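Local coordinates for putative PadR-family transcriptional regulatory protein (Bacteroides fragilis, PDB 5H20) that probably binds DNA as a dimer through a winged helix-turn-helix domain and so regulates transcription, as a member of the PadR family, at residues D32-L37 and V44-L49; Y17-L22 and Y50-R55. One frame throughout, in Å; residues are numbered along the deposited sequence. Where two conformers were deposited one is given.

Contact 1 (D32-L37 and V44-L49)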
loop_
_atom_site.group_PDB
_atom_site.type_symbol
_atom_site.label_atom_id
_atom_site.label_comp_id
_atom_site.label_asym_id
_atom_site.label_seq_id
_atom_site.Cartn_x
_atom_site.Cartn_y
_atom_site.Cartn_z
ATOM N N ASP A 32 10.560 18.740 7.984
ATOM C CA ASP A 32 11.720 17.932 7.579
ATOM C C ASP A 32 11.283 16.848 6.606
ATOM O O ASP A 32 12.003 16.542 5.661
ATOM C CB ASP A 32 12.442 17.290 8.775
ATOM C CG ASP A 32 12.911 18.304 9.801
ATOM O OD1 ASP A 32 13.431 19.363 9.386
ATOM O OD2 ASP A 32 12.777 18.032 11.025
ATOM N N ILE A 33 10.114 16.264 6.870
ATOM C CA ILE A 33 9.520 15.236 6.020
ATOM C C ILE A 33 9.232 15.817 4.635
ATOM O O ILE A 33 9.656 15.237 3.634
ATOM C CB ILE A 33 8.253 14.588 6.643
ATOM C CG1 ILE A 33 8.635 13.777 7.884
ATOM C CG2 ILE A 33 7.540 13.685 5.625
ATOM C CD1 ILE A 33 7.471 13.431 8.792
ATOM N N ILE A 34 8.555 16.972 4.609
ATOM C CA ILE A 34 8.256 17.713 3.372
ATOM C C ILE A 34 9.547 17.979 2.585
ATOM O O ILE A 34 9.581 17.764 1.366
ATOM C CB ILE A 34 7.444 19.021 3.644
ATOM C CG1 ILE A 34 6.028 18.677 4.136
ATOM C CG2 ILE A 34 7.382 19.934 2.400
ATOM C CD1 ILE A 34 5.335 19.798 4.933
ATOM N N GLN A 35 10.597 18.390 3.297
ATOM C CA GLN A 35 11.895 18.712 2.701
ATOM C C GLN A 35 12.614 17.491 2.115
ATOM O O GLN A 35 13.227 17.586 1.049
ATOM C CB GLN A 35 12.791 19.410 3.727
ATOM C CG GLN A 35 13.383 20.720 3.235
ATOM C CD GLN A 35 14.646 20.547 2.410
ATOM O OE1 GLN A 35 14.628 20.720 1.191
ATOM N NE2 GLN A 35 15.757 20.218 3.078
ATOM N N LYS A 36 12.540 16.357 2.817
ATOM C CA LYS A 36 13.171 15.105 2.363
ATOM C C LYS A 36 12.453 14.520 1.155
ATOM O O LYS A 36 13.078 13.892 0.290
ATOM C CB LYS A 36 13.249 14.085 3.499
ATOM C CG LYS A 36 14.361 14.381 4.494
ATOM C CD LYS A 36 14.296 13.451 5.686
ATOM C CE LYS A 36 15.403 13.760 6.680
ATOM N NZ LYS A 36 15.511 12.663 7.674
ATOM N N LEU A 37 11.140 14.740 1.116
ATOM C CA LEU A 37 10.318 14.456 -0.037
ATOM C C LEU A 37 10.717 15.328 -1.240
ATOM O O LEU A 37 10.771 14.828 -2.364
ATOM C CB LEU A 37 8.827 14.613 0.314
ATOM C CG LEU A 37 8.181 13.528 1.199
ATOM C CD1 LEU A 37 6.925 14.048 1.872
ATOM C CD2 LEU A 37 7.864 12.253 0.432
ATOM N N VAL A 44 4.666 17.117 -1.598
ATOM C CA VAL A 44 3.500 16.741 -0.799
ATOM C C VAL A 44 3.250 17.943 0.112
ATOM O O VAL A 44 4.133 18.345 0.883
ATOM C CB VAL A 44 3.725 15.452 0.048
ATOM C CG1 VAL A 44 2.444 15.052 0.774
ATOM C CG2 VAL A 44 4.223 14.286 -0.801
ATOM N N VAL A 45 2.063 18.525 -0.011
ATOM C CA VAL A 45 1.680 19.710 0.760
ATOM C C VAL A 45 1.173 19.346 2.160
ATOM O O VAL A 45 0.884 18.172 2.444
ATOM C CB VAL A 45 0.664 20.627 0.006
ATOM C CG1 VAL A 45 1.325 21.300 -1.190
ATOM C CG2 VAL A 45 -0.606 19.883 -0.404
ATOM N N GLU A 46 1.082 20.366 3.015
ATOM C CA GLU A 46 0.595 20.245 4.393
ATOM C C GLU A 46 -0.800 19.628 4.464
ATOM O O GLU A 46 -1.028 18.720 5.256
ATOM C CB GLU A 46 0.626 21.608 5.102
ATOM C CG GLU A 46 2.022 22.212 5.243
ATOM C CD GLU A 46 2.061 23.556 5.974
ATOM O OE1 GLU A 46 1.028 24.263 6.060
ATOM O OE2 GLU A 46 3.158 23.917 6.457
ATOM N N GLY A 47 -1.712 20.103 3.611
ATOM C CA GLY A 47 -3.060 19.533 3.477
ATOM C C GLY A 47 -3.107 18.021 3.273
ATOM O O GLY A 47 -4.055 17.366 3.720
ATOM N N THR A 48 -2.088 17.475 2.600
ATOM C CA THR A 48 -1.972 16.033 2.351
ATOM C C THR A 48 -1.245 15.329 3.520
ATOM O O THR A 48 -1.735 14.331 4.052
ATOM C CB THR A 48 -1.253 15.736 1.005
ATOM O OG1 THR A 48 -1.887 16.446 -0.078
ATOM C CG2 THR A 48 -1.252 14.247 0.688
ATOM N N LEU A 49 -0.093 15.876 3.919
ATOM C CA LEU A 49 0.772 15.281 4.932
ATOM C C LEU A 49 0.157 15.249 6.348
ATOM O O LEU A 49 0.187 14.213 7.013
ATOM C CB LEU A 49 2.122 16.015 4.965
ATOM C CG LEU A 49 3.471 15.385 5.369
ATOM C CD1 LEU A 49 4.159 16.246 6.416
ATOM C CD2 LEU A 49 3.393 13.953 5.866
HETATM O O HOH W 1 7.761 18.239 -0.766
#

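Contact 2 (Y17-L22 and Y50-R55)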
loop_
_atom_site.group_PDB
_atom_site.type_symbol
_atom_site.label_atom_id
_atom_site.label_comp_id
_atom_site.label_asym_id
_atom_site.label_seq_id
_atom_site.Cartn_x
_atom_site.Cartn_y
_atom_site.Cartn_z
ATOM N N TYR A 17 3.337 4.711 4.218
ATOM C CA TYR A 17 4.517 3.857 4.195
ATOM C C TYR A 17 5.779 4.691 4.008
ATOM O O TYR A 17 6.801 4.414 4.628
ATOM C CB TYR A 17 4.385 2.808 3.082
ATOM C CG TYR A 17 5.609 1.962 2.837
ATOM C CD1 TYR A 17 5.809 0.763 3.529
ATOM C CD2 TYR A 17 6.565 2.341 1.888
ATOM C CE1 TYR A 17 6.933 -0.026 3.292
ATOM C CE2 TYR A 17 7.688 1.558 1.642
ATOM C CZ TYR A 17 7.865 0.377 2.349
ATOM O OH TYR A 17 8.972 -0.393 2.102
ATOM N N CYS A 18 5.684 5.701 3.150
ATOM C CA CYS A 18 6.770 6.629 2.869
ATOM C C CYS A 18 7.157 7.472 4.098
ATOM O O CYS A 18 8.348 7.679 4.361
ATOM C CB CYS A 18 6.374 7.528 1.697
ATOM S SG CYS A 18 7.695 8.608 1.132
ATOM N N ILE A 19 6.150 7.939 4.841
ATOM C CA ILE A 19 6.347 8.663 6.103
ATOM C C ILE A 19 7.082 7.775 7.134
ATOM O O ILE A 19 8.082 8.210 7.742
ATOM C CB ILE A 19 5.006 9.173 6.699
ATOM C CG1 ILE A 19 4.354 10.224 5.804
ATOM C CG2 ILE A 19 5.208 9.765 8.092
ATOM C CD1 ILE A 19 2.871 10.409 6.070
ATOM N N MET A 20 6.588 6.541 7.309
ATOM C CA MET A 20 7.195 5.580 8.243
ATOM C C MET A 20 8.623 5.240 7.828
ATOM O O MET A 20 9.516 5.160 8.687
ATOM C CB MET A 20 6.352 4.317 8.369
ATOM C CG MET A 20 5.041 4.534 9.096
ATOM S SD MET A 20 4.196 2.983 9.435
ATOM C CE MET A 20 3.354 2.710 7.874
ATOM N N LEU A 21 8.828 5.068 6.517
ATOM C CA LEU A 21 10.168 4.914 5.936
ATOM C C LEU A 21 11.108 6.063 6.292
ATOM O O LEU A 21 12.199 5.822 6.809
ATOM C CB LEU A 21 10.119 4.744 4.408
ATOM C CG LEU A 21 10.576 3.425 3.789
ATOM C CD1 LEU A 21 10.670 3.598 2.283
ATOM C CD2 LEU A 21 11.924 2.955 4.328
ATOM N N LEU A 22 10.674 7.299 6.029
ATOM C CA LEU A 22 11.474 8.504 6.309
ATOM C C LEU A 22 11.751 8.729 7.799
ATOM O O LEU A 22 12.804 9.250 8.156
ATOM C CB LEU A 22 10.865 9.756 5.651
ATOM C CG LEU A 22 10.865 9.860 4.108
ATOM C CD1 LEU A 22 9.825 10.861 3.620
ATOM C CD2 LEU A 22 12.233 10.208 3.534
ATOM N N TYR A 50 -0.407 16.376 6.783
ATOM C CA TYR A 50 -0.883 16.542 8.169
ATOM C C TYR A 50 -1.922 15.491 8.624
ATOM O O TYR A 50 -1.732 14.913 9.707
ATOM C CB TYR A 50 -1.352 17.985 8.445
ATOM C CG TYR A 50 -0.247 19.038 8.516
ATOM C CD1 TYR A 50 1.093 18.726 8.203
ATOM C CD2 TYR A 50 -0.541 20.360 8.883
ATOM C CE1 TYR A 50 2.096 19.685 8.268
ATOM C CE2 TYR A 50 0.464 21.328 8.947
ATOM C CZ TYR A 50 1.781 20.979 8.634
ATOM O OH TYR A 50 2.797 21.909 8.681
ATOM N N PRO A 51 -2.991 15.223 7.815
ATOM C CA PRO A 51 -3.963 14.205 8.243
ATOM C C PRO A 51 -3.417 12.780 8.330
ATOM O O PRO A 51 -3.945 11.978 9.101
ATOM C CB PRO A 51 -5.066 14.278 7.172
ATOM C CG PRO A 51 -4.922 15.631 6.560
ATOM C CD PRO A 51 -3.443 15.888 6.570
ATOM N N LEU A 52 -2.382 12.465 7.555
ATOM C CA LEU A 52 -1.771 11.128 7.589
ATOM C C LEU A 52 -0.898 10.938 8.833
ATOM O O LEU A 52 -0.940 9.870 9.482
ATOM C CB LEU A 52 -0.981 10.872 6.309
ATOM C CG LEU A 52 -1.639 10.254 5.062
ATOM C CD1 LEU A 52 -3.150 10.430 4.905
ATOM C CD2 LEU A 52 -0.895 10.716 3.830
ATOM N N LEU A 53 -0.131 11.977 9.173
ATOM C CA LEU A 53 0.623 12.016 10.416
ATOM C C LEU A 53 -0.305 11.785 11.612
ATOM O O LEU A 53 -0.015 10.942 12.472
ATOM C CB LEU A 53 1.357 13.355 10.562
ATOM C CG LEU A 53 2.391 13.750 9.512
ATOM C CD1 LEU A 53 2.872 15.163 9.819
ATOM C CD2 LEU A 53 3.543 12.754 9.480
ATOM N N THR A 54 -1.419 12.526 11.626
ATOM C CA THR A 54 -2.462 12.413 12.644
ATOM C C THR A 54 -3.044 10.986 12.684
ATOM O O THR A 54 -3.177 10.419 13.777
ATOM C CB THR A 54 -3.545 13.520 12.472
ATOM O OG1 THR A 54 -2.941 14.805 12.674
ATOM C CG2 THR A 54 -4.695 13.374 13.478
ATOM N N ARG A 55 -3.324 10.412 11.506
ATOM C CA ARG A 55 -3.860 9.051 11.385
ATOM C C ARG A 55 -2.887 7.992 11.924
ATOM O O ARG A 55 -3.291 7.071 12.631
ATOM C CB ARG A 55 -4.231 8.751 9.928
ATOM C CG ARG A 55 -5.363 7.755 9.762
ATOM C CD ARG A 55 -5.796 7.659 8.310
ATOM N NE ARG A 55 -6.085 8.972 7.734
ATOM C CZ ARG A 55 -6.911 9.169 6.715
ATOM N NH1 ARG A 55 -7.538 8.137 6.170
ATOM N NH2 ARG A 55 -7.120 10.393 6.248
#

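Contact 1 (D32-L37 and V44-L49)
The carbonyl oxygen of Ile34 and the backbone N of Val44 are joined through one water, the one water link found between segments 32-37 and 44-49, made just ahead of helix 46-58. The water donates to Ile34 O at 2.8 Å, but its bond from Val44 N, at 3.4 Å, is weak. Otherwise the contact is made by apolar side chains, with Ile34 CG1 also lying against Val44 O at 3.8 Å. Ile34 does most of the work: its CG1 lies 3.8 Å from Leu49 CD1, and its CD1 runs on to meet Glu46 CG at 4.1 Å, the two side chains crossing at about a right angle. With chi1 of -68° the CG1 arm stands opposite the carbonyl carbon, which carries the end of Ile34 closer than its first bond would suggest. The two branches of Leu49 divide their tasks, CD1 serving Ile34 while CD2 reaches Ile33 CG2 at 4.2 Å. At the other end Leu37 CD1 rests on Val44 CG2, 3.8 Å away. Val45, the N-cap residue, turns its side chain away, and its carbonyl accepts the amide of Leu49. Helix 30-39 and the front of helix 46-58 are probably the two helices of the helix-turn-helix. The contact therefore probably coheres mainly by dispersion and burial of branched apolar side chains, the water being a minor polar tie between two partly exposed residues.

Contact 2 (Y17-L22 and Y50-R55)
Ile19 of helix 5-23 points at helix 46-58 and meets Leu52 and Leu53 there with two different branches, each pair of side chains crossing at about a right angle. Its CG2 methyl abuts Leu53 CD2 at 3.7 Å. Its CD1 comes against Leu52 CB at 3.9 Å and also touches Leu53 CD2 at 4.2 Å, so the one leucine methyl meets both ends of the forked isoleucine. This spread follows from a chi1 of -65°, which places CG1 beside the backbone N and CG2 beside the carbonyl carbon. Leu52 faces helix 5-23 directly. Leu53 starts out more obliquely, and its CD2 branch closes the gap. The nearest CA atoms, those of Ile19 and Leu53, stay 7.9 Å apart, and no hydrogen bond spans the buried interface.

Helix 46-58 bends at Pro51, whose N makes no bond to the preceding turn. Just before it in the chain, Tyr50 O accepts from both Thr54 N and Thr54 OG1, the OG1 at 3.2 Å and 37° out of the carbonyl plane.

On another side of helix 5-23, Tyr17 packs edge-to-face with Trp95 of its own chain and with Trp95 of the second subunit, linking the domain to the dimer interface. One helix thus packs on the probable recognition helix and also takes part in dimer packing, an arrangement consistent with the three-helix core of a PadR-type winged helix-turn-helix.

In the fold
Contacts 1 and 2 share helix 46-58, which packs against helix 30-39 through its first turn and against helix 5-23 a little further along. Their centres are about 9 Å apart, and they merge into one apolar core: Leu49 CD2 lies 3.6 Å from Ile19 CD1, and Leu37 CD2 lies 3.7 Å from Cys18 SG, so helices 5-23 and 30-39 also meet each other. The bound glucose lies near both. Tyr50, which touches it, follows directly on Leu49 of contact 1 and belongs to a pocket that includes Tyr29, Ala30, Arg75 and Tyr78, while the side chains of Glu46 and Leu53 are each about 6 Å from the sugar.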